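Local coordinates for serine protease inhibitor (PDB 3STO), which belongs to the serpin family and probably inhibits serine endopeptidases in the blood-fluke Schistosoma haematobium, at residues A[234-237]-A[238-241]; A[276-279]-A[280-283]; A[384-388]-A[389-393]; A[24-27]-A[28-32]. One frame throughout, in Å; residues are numbered along the deposited sequence.

Contact 1: A[234-237]-A[238-241]; sequences GKFE and DEGF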
loop_
_atom_site.group_PDB
_atom_site.type_symbol
_atom_site.label_atom_id
_atom_site.label_comp_id
_atom_site.label_asym_id
_atom_site.label_seq_id
_atom_site.Cartn_x
_atom_site.Cartn_y
_atom_site.Cartn_z
ATOM N N GLY A 234 -2.556 19.219 14.187
ATOM C CA GLY A 234 -1.443 20.141 14.159
ATOM C C GLY A 234 -1.521 20.985 12.907
ATOM O O GLY A 234 -1.951 20.489 11.853
ATOM N N LYS A 235 -1.079 22.243 13.018
ATOM C CA LYS A 235 -0.986 23.159 11.885
ATOM C C LYS A 235 0.456 23.476 11.548
ATOM O O LYS A 235 1.221 23.881 12.413
ATOM C CB LYS A 235 -1.714 24.450 12.204
ATOM C CG LYS A 235 -1.680 25.473 11.098
ATOM C CD LYS A 235 -3.011 26.281 11.081
ATOM C CE LYS A 235 -2.798 27.752 11.433
ATOM N NZ LYS A 235 -4.070 28.465 11.813
ATOM N N PHE A 236 0.830 23.298 10.284
ATOM C CA PHE A 236 2.212 23.472 9.889
ATOM C C PHE A 236 2.284 24.566 8.839
ATOM O O PHE A 236 2.321 24.312 7.641
ATOM C CB PHE A 236 2.794 22.135 9.427
ATOM C CG PHE A 236 2.701 21.052 10.485
ATOM C CD1 PHE A 236 1.542 20.295 10.631
ATOM C CD2 PHE A 236 3.758 20.823 11.359
ATOM C CE1 PHE A 236 1.440 19.335 11.603
ATOM C CE2 PHE A 236 3.677 19.836 12.327
ATOM C CZ PHE A 236 2.506 19.091 12.451
ATOM N N GLU A 237 2.305 25.797 9.333
ATOM C CA GLU A 237 2.162 26.995 8.519
ATOM C C GLU A 237 3.238 27.105 7.459
ATOM O O GLU A 237 2.969 27.480 6.318
ATOM C CB GLU A 237 2.214 28.221 9.414
ATOM C CG GLU A 237 0.891 28.605 10.035
ATOM C CD GLU A 237 0.077 29.506 9.113
ATOM O OE1 GLU A 237 0.518 29.731 7.959
ATOM O OE2 GLU A 237 -0.995 29.999 9.540
ATOM N N ASP A 238 4.460 26.784 7.854
ATOM C CA ASP A 238 5.610 26.857 6.968
ATOM C C ASP A 238 5.567 25.827 5.836
ATOM O O ASP A 238 5.976 26.119 4.733
ATOM C CB ASP A 238 6.894 26.711 7.782
ATOM C CG ASP A 238 7.291 28.004 8.485
ATOM O OD1 ASP A 238 8.486 28.132 8.833
ATOM O OD2 ASP A 238 6.420 28.896 8.682
ATOM N N GLU A 239 5.054 24.635 6.087
ATOM C CA GLU A 239 4.887 23.672 5.008
ATOM C C GLU A 239 3.548 23.853 4.299
ATOM O O GLU A 239 3.254 23.180 3.328
ATOM C CB GLU A 239 5.009 22.243 5.543
ATOM C CG GLU A 239 6.341 21.957 6.212
ATOM C CD GLU A 239 6.349 22.197 7.708
ATOM O OE1 GLU A 239 5.603 23.074 8.210
ATOM O OE2 GLU A 239 7.121 21.507 8.388
ATOM N N GLY A 240 2.723 24.748 4.804
ATOM C CA GLY A 240 1.439 25.012 4.187
ATOM C C GLY A 240 0.344 23.974 4.338
ATOM O O GLY A 240 -0.554 23.907 3.484
ATOM N N PHE A 241 0.374 23.188 5.424
ATOM C CA PHE A 241 -0.730 22.239 5.691
ATOM C C PHE A 241 -1.086 22.033 7.180
ATOM O O PHE A 241 -0.411 22.520 8.087
ATOM C CB PHE A 241 -0.436 20.901 5.002
ATOM C CG PHE A 241 0.875 20.266 5.431
ATOM C CD1 PHE A 241 1.033 19.732 6.720
ATOM C CD2 PHE A 241 1.930 20.171 4.557
ATOM C CE1 PHE A 241 2.220 19.135 7.121
ATOM C CE2 PHE A 241 3.127 19.579 4.947
ATOM C CZ PHE A 241 3.281 19.070 6.240
#

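Contact 2: A[276-279]-A[280-283]; sequences NKVL and SEYV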
loop_
_atom_site.group_PDB
_atom_site.type_symbol
_atom_site.label_atom_id
_atom_site.label_comp_id
_atom_site.label_asym_id
_atom_site.label_seq_id
_atom_site.Cartn_x
_atom_site.Cartn_y
_atom_site.Cartn_z
ATOM N N ASN A 276 9.935 12.528 1.128
ATOM C CA ASN A 276 11.014 13.475 1.398
ATOM C C ASN A 276 10.884 14.083 2.777
ATOM O O ASN A 276 11.872 14.478 3.391
ATOM C CB ASN A 276 11.070 14.587 0.338
ATOM C CG ASN A 276 11.505 14.071 -1.025
ATOM O OD1 ASN A 276 11.975 12.934 -1.153
ATOM N ND2 ASN A 276 11.330 14.889 -2.049
ATOM N N LYS A 277 9.648 14.192 3.248
ATOM C CA LYS A 277 9.381 14.599 4.615
ATOM C C LYS A 277 8.913 13.359 5.350
ATOM O O LYS A 277 8.202 12.530 4.778
ATOM C CB LYS A 277 8.308 15.654 4.648
ATOM C CG LYS A 277 8.772 17.102 4.522
ATOM C CD LYS A 277 7.508 17.987 4.263
ATOM C CE LYS A 277 7.704 19.439 4.648
ATOM N NZ LYS A 277 8.474 20.212 3.652
ATOM N N VAL A 278 9.331 13.217 6.604
ATOM C CA VAL A 278 9.108 11.972 7.357
ATOM C C VAL A 278 7.828 12.060 8.179
ATOM O O VAL A 278 7.755 12.842 9.126
ATOM C CB VAL A 278 10.317 11.649 8.272
ATOM C CG1 VAL A 278 10.089 10.379 9.051
ATOM C CG2 VAL A 278 11.556 11.526 7.436
ATOM N N LEU A 279 6.831 11.266 7.799
ATOM C CA LEU A 279 5.497 11.362 8.367
ATOM C C LEU A 279 5.492 11.251 9.891
ATOM O O LEU A 279 4.829 12.036 10.581
ATOM C CB LEU A 279 4.552 10.306 7.749
ATOM C CG LEU A 279 3.044 10.350 8.158
ATOM C CD1 LEU A 279 2.356 11.723 7.962
ATOM C CD2 LEU A 279 2.245 9.268 7.426
ATOM N N SER A 280 6.227 10.271 10.408
ATOM C CA SER A 280 6.280 10.019 11.849
ATOM C C SER A 280 6.720 11.235 12.647
ATOM O O SER A 280 6.243 11.427 13.756
ATOM C CB SER A 280 7.151 8.798 12.185
ATOM O OG SER A 280 8.491 8.992 11.790
ATOM N N GLU A 281 7.611 12.050 12.081
ATOM C CA GLU A 281 8.043 13.300 12.711
ATOM C C GLU A 281 6.914 14.300 12.844
ATOM O O GLU A 281 6.929 15.101 13.774
ATOM C CB GLU A 281 9.194 13.957 11.928
ATOM C CG GLU A 281 10.486 13.128 11.934
ATOM C CD GLU A 281 11.647 13.811 11.227
ATOM O OE1 GLU A 281 11.551 15.039 11.000
ATOM O OE2 GLU A 281 12.655 13.124 10.898
ATOM N N TYR A 282 5.957 14.264 11.899
ATOM C CA TYR A 282 4.772 15.116 11.957
ATOM C C TYR A 282 3.762 14.523 12.897
ATOM O O TYR A 282 3.190 15.228 13.714
ATOM C CB TYR A 282 4.164 15.359 10.564
ATOM C CG TYR A 282 5.056 16.250 9.771
ATOM C CD1 TYR A 282 6.212 15.753 9.190
ATOM C CD2 TYR A 282 4.816 17.592 9.690
ATOM C CE1 TYR A 282 7.092 16.579 8.482
ATOM C CE2 TYR A 282 5.679 18.437 8.997
ATOM C CZ TYR A 282 6.822 17.926 8.390
ATOM O OH TYR A 282 7.686 18.757 7.692
ATOM N N VAL A 283 3.539 13.222 12.788
ATOM C CA VAL A 283 2.560 12.579 13.650
ATOM C C VAL A 283 2.926 12.715 15.137
ATOM O O VAL A 283 2.037 12.919 15.980
ATOM C CB VAL A 283 2.300 11.116 13.200
ATOM C CG1 VAL A 283 1.336 10.388 14.144
ATOM C CG2 VAL A 283 1.727 11.105 11.789
HETATM O O HOH W 1 11.068 15.378 7.619
#

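Contact 3: A[384-388]-A[389-393]; sequences FIYDQ and QLTMP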
loop_
_atom_site.group_PDB
_atom_site.type_symbol
_atom_site.label_atom_id
_atom_site.label_comp_id
_atom_site.label_asym_id
_atom_site.label_seq_id
_atom_site.Cartn_x
_atom_site.Cartn_y
_atom_site.Cartn_z
ATOM N N PHE A 384 -3.162 8.872 4.813
ATOM C CA PHE A 384 -2.390 7.675 5.084
ATOM C C PHE A 384 -3.125 6.783 6.051
ATOM O O PHE A 384 -3.869 7.270 6.898
ATOM C CB PHE A 384 -1.094 8.061 5.753
ATOM C CG PHE A 384 -0.239 9.015 4.956
ATOM C CD1 PHE A 384 0.696 8.525 4.020
ATOM C CD2 PHE A 384 -0.306 10.370 5.191
ATOM C CE1 PHE A 384 1.528 9.364 3.323
ATOM C CE2 PHE A 384 0.518 11.255 4.486
ATOM C CZ PHE A 384 1.447 10.747 3.555
ATOM N N ILE A 385 -2.953 5.472 5.917
ATOM C CA ILE A 385 -3.174 4.625 7.073
ATOM C C ILE A 385 -1.807 4.521 7.726
ATOM O O ILE A 385 -0.866 4.052 7.111
ATOM C CB ILE A 385 -3.689 3.283 6.696
ATOM C CG1 ILE A 385 -5.054 3.434 6.037
ATOM C CG2 ILE A 385 -3.689 2.352 7.929
ATOM C CD1 ILE A 385 -5.556 2.160 5.389
ATOM N N TYR A 386 -1.670 5.049 8.934
ATOM C CA TYR A 386 -0.367 5.159 9.566
ATOM C C TYR A 386 -0.257 4.078 10.637
ATOM O O TYR A 386 -1.205 3.856 11.394
ATOM C CB TYR A 386 -0.214 6.561 10.184
ATOM C CG TYR A 386 1.055 6.807 10.973
ATOM C CD1 TYR A 386 2.283 6.923 10.339
ATOM C CD2 TYR A 386 1.024 6.926 12.360
ATOM C CE1 TYR A 386 3.445 7.156 11.050
ATOM C CE2 TYR A 386 2.185 7.155 13.089
ATOM C CZ TYR A 386 3.405 7.262 12.423
ATOM O OH TYR A 386 4.575 7.501 13.125
ATOM N N ASP A 387 0.901 3.409 10.685
ATOM C CA ASP A 387 1.169 2.344 11.661
ATOM C C ASP A 387 2.000 2.865 12.837
ATOM O O ASP A 387 3.142 3.287 12.657
ATOM C CB ASP A 387 1.869 1.184 10.977
ATOM C CG ASP A 387 2.034 -0.027 11.889
ATOM O OD1 ASP A 387 2.258 0.124 13.120
ATOM O OD2 ASP A 387 1.957 -1.145 11.354
ATOM N N GLN A 388 1.430 2.838 14.046
ATOM C CA GLN A 388 2.033 3.562 15.174
ATOM C C GLN A 388 3.153 2.784 15.801
ATOM O O GLN A 388 3.967 3.324 16.542
ATOM C CB GLN A 388 0.996 3.962 16.232
ATOM C CG GLN A 388 -0.133 4.768 15.652
ATOM C CD GLN A 388 -0.422 6.023 16.435
ATOM O OE1 GLN A 388 0.455 6.889 16.636
ATOM N NE2 GLN A 388 -1.651 6.134 16.896
ATOM N N GLN A 389 3.207 1.507 15.479
ATOM C CA GLN A 389 4.295 0.685 15.958
ATOM C C GLN A 389 5.489 0.748 14.992
ATOM O O GLN A 389 6.611 1.080 15.386
ATOM C CB GLN A 389 3.787 -0.731 16.171
ATOM C CG GLN A 389 4.795 -1.648 16.784
ATOM C CD GLN A 389 4.207 -2.987 16.979
ATOM O OE1 GLN A 389 3.112 -3.108 17.569
ATOM N NE2 GLN A 389 4.876 -4.020 16.434
ATOM N N LEU A 390 5.234 0.488 13.712
ATOM C CA LEU A 390 6.269 0.631 12.703
ATOM C C LEU A 390 6.651 2.088 12.452
ATOM O O LEU A 390 7.635 2.352 11.783
ATOM C CB LEU A 390 5.818 -0.009 11.405
ATOM C CG LEU A 390 5.411 -1.480 11.495
ATOM C CD1 LEU A 390 5.015 -1.978 10.117
ATOM C CD2 LEU A 390 6.525 -2.339 12.066
ATOM N N THR A 391 5.876 3.024 13.005
ATOM C CA THR A 391 5.994 4.459 12.701
ATOM C C THR A 391 6.171 4.778 11.207
ATOM O O THR A 391 7.064 5.536 10.812
ATOM C CB THR A 391 7.073 5.181 13.548
ATOM O OG1 THR A 391 8.340 4.556 13.332
ATOM C CG2 THR A 391 6.729 5.098 15.015
HETATM N N MSE A 392 5.299 4.217 10.389
HETATM C CA MSE A 392 5.352 4.503 8.977
HETATM C C MSE A 392 3.978 4.292 8.373
HETATM O O MSE A 392 3.122 3.649 8.955
HETATM C CB MSE A 392 6.356 3.589 8.290
HETATM C CG MSE A 392 5.840 2.171 8.139
HETATM SE SE MSE A 392 7.216 0.863 7.539
HETATM C CE MSE A 392 7.886 1.839 5.958
ATOM N N PRO A 393 3.752 4.864 7.195
ATOM C CA PRO A 393 2.464 4.575 6.567
ATOM C C PRO A 393 2.491 3.224 5.873
ATOM O O PRO A 393 3.458 2.840 5.212
ATOM C CB PRO A 393 2.324 5.700 5.536
ATOM C CG PRO A 393 3.762 6.021 5.156
ATOM C CD PRO A 393 4.547 5.861 6.448
#

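Contact 4: A[24-27]-A[28-32]; sequences HAYL and STVTA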
loop_
_atom_site.group_PDB
_atom_site.type_symbol
_atom_site.label_atom_id
_atom_site.label_comp_id
_atom_site.label_asym_id
_atom_site.label_seq_id
_atom_site.Cartn_x
_atom_site.Cartn_y
_atom_site.Cartn_z
ATOM N N HIS A 24 11.028 4.726 1.050
ATOM C CA HIS A 24 11.338 6.058 0.547
ATOM C C HIS A 24 11.707 6.069 -0.940
ATOM O O HIS A 24 11.206 6.892 -1.692
ATOM C CB HIS A 24 12.451 6.722 1.386
ATOM C CG HIS A 24 12.691 8.159 1.033
ATOM N ND1 HIS A 24 13.836 8.837 1.391
ATOM C CD2 HIS A 24 11.918 9.047 0.348
ATOM C CE1 HIS A 24 13.759 10.087 0.953
ATOM N NE2 HIS A 24 12.611 10.236 0.312
ATOM N N ALA A 25 12.555 5.129 -1.358
ATOM C CA ALA A 25 13.001 5.056 -2.738
ATOM C C ALA A 25 11.818 4.760 -3.616
ATOM O O ALA A 25 11.645 5.336 -4.706
ATOM C CB ALA A 25 14.072 3.954 -2.910
ATOM N N TYR A 26 10.997 3.840 -3.146
ATOM C CA TYR A 26 9.831 3.479 -3.913
ATOM C C TYR A 26 8.841 4.673 -4.050
ATOM O O TYR A 26 8.257 4.895 -5.107
ATOM C CB TYR A 26 9.172 2.261 -3.299
ATOM C CG TYR A 26 7.784 2.041 -3.797
ATOM C CD1 TYR A 26 7.569 1.511 -5.070
ATOM C CD2 TYR A 26 6.668 2.392 -3.015
ATOM C CE1 TYR A 26 6.281 1.306 -5.562
ATOM C CE2 TYR A 26 5.370 2.186 -3.481
ATOM C CZ TYR A 26 5.189 1.639 -4.767
ATOM O OH TYR A 26 3.935 1.403 -5.274
ATOM N N LEU A 27 8.664 5.446 -2.986
ATOM C CA LEU A 27 7.656 6.512 -3.008
ATOM C C LEU A 27 8.118 7.740 -3.796
ATOM O O LEU A 27 7.336 8.282 -4.540
ATOM C CB LEU A 27 7.185 6.873 -1.592
ATOM C CG LEU A 27 6.264 5.890 -0.862
ATOM C CD1 LEU A 27 6.107 6.292 0.582
ATOM C CD2 LEU A 27 4.908 5.782 -1.516
ATOM N N SER A 28 9.392 8.131 -3.693
ATOM C CA SER A 28 9.884 9.252 -4.502
ATOM C C SER A 28 9.845 9.009 -5.983
ATOM O O SER A 28 9.890 9.949 -6.747
ATOM C CB SER A 28 11.296 9.691 -4.148
ATOM O OG SER A 28 12.069 8.598 -3.753
ATOM N N THR A 29 9.734 7.766 -6.405
ATOM C CA THR A 29 9.754 7.510 -7.827
ATOM C C THR A 29 8.348 7.353 -8.340
ATOM O O THR A 29 7.956 7.980 -9.312
ATOM C CB THR A 29 10.583 6.254 -8.193
ATOM O OG1 THR A 29 11.957 6.485 -7.842
ATOM C CG2 THR A 29 10.463 5.970 -9.704
ATOM N N VAL A 30 7.589 6.516 -7.669
ATOM C CA VAL A 30 6.282 6.139 -8.149
ATOM C C VAL A 30 5.303 7.320 -8.105
ATOM O O VAL A 30 4.370 7.364 -8.885
ATOM C CB VAL A 30 5.724 4.963 -7.345
ATOM C CG1 VAL A 30 5.261 5.412 -5.948
ATOM C CG2 VAL A 30 4.590 4.300 -8.113
ATOM N N THR A 31 5.507 8.295 -7.223
ATOM C CA THR A 31 4.483 9.345 -7.131
ATOM C C THR A 31 4.694 10.428 -8.169
ATOM O O THR A 31 3.762 11.174 -8.469
ATOM C CB THR A 31 4.327 9.981 -5.715
ATOM O OG1 THR A 31 5.490 10.744 -5.386
ATOM C CG2 THR A 31 4.068 8.921 -4.639
ATOM N N ALA A 32 5.905 10.479 -8.731
ATOM C CA ALA A 32 6.314 11.532 -9.682
ATOM C C ALA A 32 5.315 11.787 -10.844
ATOM O O ALA A 32 5.039 12.933 -11.183
ATOM C CB ALA A 32 7.732 11.249 -10.226
#

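Contact 1: A[234-237]-A[238-241]
Phe236 and Phe241 are paired across a tight antiparallel hairpin closed by a G1 beta bulge, in which Gly240 and Phe241 both lie opposite Phe236. The turn joins strand 218-236 to strand 241-247 at the surface of the serpin fold. Followed outward, the side chain of Phe236 begins at CB, which lies 3.2 Å from Glu239 OE1 and 3.5 Å from Phe241 O. CG and CD1 come next and rest against CE1 of Phe241, the CD1 to CE1 approach being 3.8 Å; the end of the ring leads away from the turn, and the Phe236 and Tyr282 rings pack edge-to-face. The two phenylalanine rings are inclined at 47°, their centroids 5.7 Å apart, an oblique pairing that is neither a stack nor a T. With CG of Phe241 set between its backbone N and carbonyl carbon (chi1 58°), that ring is turned back against CB and CD1 of Phe236. Glu239 OE2 is hydrogen-bonded to Tyr282 OH. Gly240 N makes weak bonds to Phe236 O and Glu237 O, whereas Phe236 N donates to Phe241 O over 2.6 Å, almost in line with the carbonyl bond.

Contact 2: A[276-279]-A[280-283]
The carbonyl oxygen of Leu279 is gripped by two backbone amides at the start of the short helix 279-283. Val283 N reaches Leu279 O over 2.8 Å in a straight bond of 165°, the i to i+4 link of a helical turn, while Tyr282 N adds a weak, bent bond to the same oxygen. One residue earlier, Val278 O accepts a weak bond from Glu281 N and also lies in the plane of the Tyr282 ring at its edge, 3.3 Å from CD1. The Tyr282 ring lies back along the incoming chain, where Lys277 crosses it obliquely: the lysine CD and CE pass the phenol oxygen, CE coming within 3.1 Å of Tyr282 OH. That hydroxyl is hydrogen-bonded to Glu239. On another side of the turn, the extended Glu281 chain runs past Val278, with OE2 3.8 Å from CB of the valine. A water accepts from Val278 N at 3.0 Å and donates weakly to Glu281 OE1. Leu279 extends away from its own amide (chi1 -175°), which carries CD1 to 3.9 Å from Val283 CG2; packing on Phe384 and Tyr386, the leucine joins the opening turn to strand 381-387 by apolar contact. The Tyr282 hydroxyl thus has lysine methylenes packed on it and Glu239 as its hydrogen-bond partner, and the lysine charge would probably stabilise that nearby carboxylate.

Contact 3: A[384-388]-A[389-393]
Tyr386 and Thr391 lie side by side and point the same way across the hairpin of strands 381-387 and 392-399, the phenol oxygen OH 3.4 Å from CB of Thr391. The Tyr386 ring lies at a slant against the bulge, with CE1 3.5 Å from Met392 N. Farther back, Phe384 and Pro393 are also aligned in one direction, and CD1 of the phenylalanine touches the proline CB at 3.6 Å. Asp387 is turned differently: its side chain is set askew to that of Leu390, leaving OD2 3.4 Å from the leucine CD1. With CG anti to the backbone N (chi1 -173°), the carboxylate swings over the loop, where OD1 takes two amides. Gln389 N meets OD1 at 2.9 Å, nearly in line with its C-O bond, and Leu390 N comes at 3.1 Å from well above the carboxylate plane. Thr391 and Met392, the latter a selenomethionine, both lie opposite Asp387 in a G1 beta bulge; Asp387 N donates to Met392 O over 2.8 Å. Since OD1 also forms a salt bridge with Arg252, one carboxylate oxygen ties the turn to that arginine, just ahead of strand 253-260, and the positive guanidinium should favour the charged form of the aspartate.

Contact 4: A[24-27]-A[28-32]
Val30 carries CG1 between its backbone N and carbonyl carbon (chi1 74°), and in Tyr26, one helical turn earlier, a chi1 of 165° swings the ring to the far side from its amide nitrogen; together these torsions bring the valine methyl over one face of the phenol ring. The result is a CH-pi contact between residues i and i+4 near the end of helix 18-30, an N-terminal helix of the serpin fold. CG1 stands 4.1 Å from the ring centroid, 17° off the normal and displaced toward the rim. Beyond the ring, the tyrosine OH is hydrogen-bonded to Thr41, so its tip is tied to strand 39-41, and Val30 packs on Phe39 of the same strand. Two carbonyls of this turn accept twice from a single residue. His24 O takes the Ser28 amide at 3.0 Å, almost straight at 174°, and also Ser28 OG at 2.8 Å, so the serine hydroxyl is folded back onto the helix backbone. The imidazole of His24 reaches Asn276 through NE2. In the same manner Leu27 O is held by Thr31, whose OG1 and backbone N both lie 3.2 Å from that oxygen and approach it from opposite faces of the carbonyl plane.

How the contacts relate
Contact 2 lies between the others and touches all three. Toward contact 1, whose centre is about 12 Å from its own, Glu239 CG packs 3.3 Å from Lys277 CE beside the probable hydrogen bond of Glu239 OE2 to Tyr282 OH (2.9 Å), and Phe241 CZ lies 3.7 Å from Tyr282 CE2. Toward contact 3, about 10 Å away centre to centre, helix 279-283 packs on the hairpin through Leu279, Ser280 and Val283, with Val283 CG1 3.5 Å from Tyr386 CE2. Contact 4 is linked by a probable hydrogen bond between Asn276 OD1 and His24 NE2, 3.1 Å long. The nearest atoms of contacts 1 and 3 are about 8 Å apart, those of 3 and 4 about 5 Å, and those of 1 and 4 about 14 Å, so none of these pairs touch.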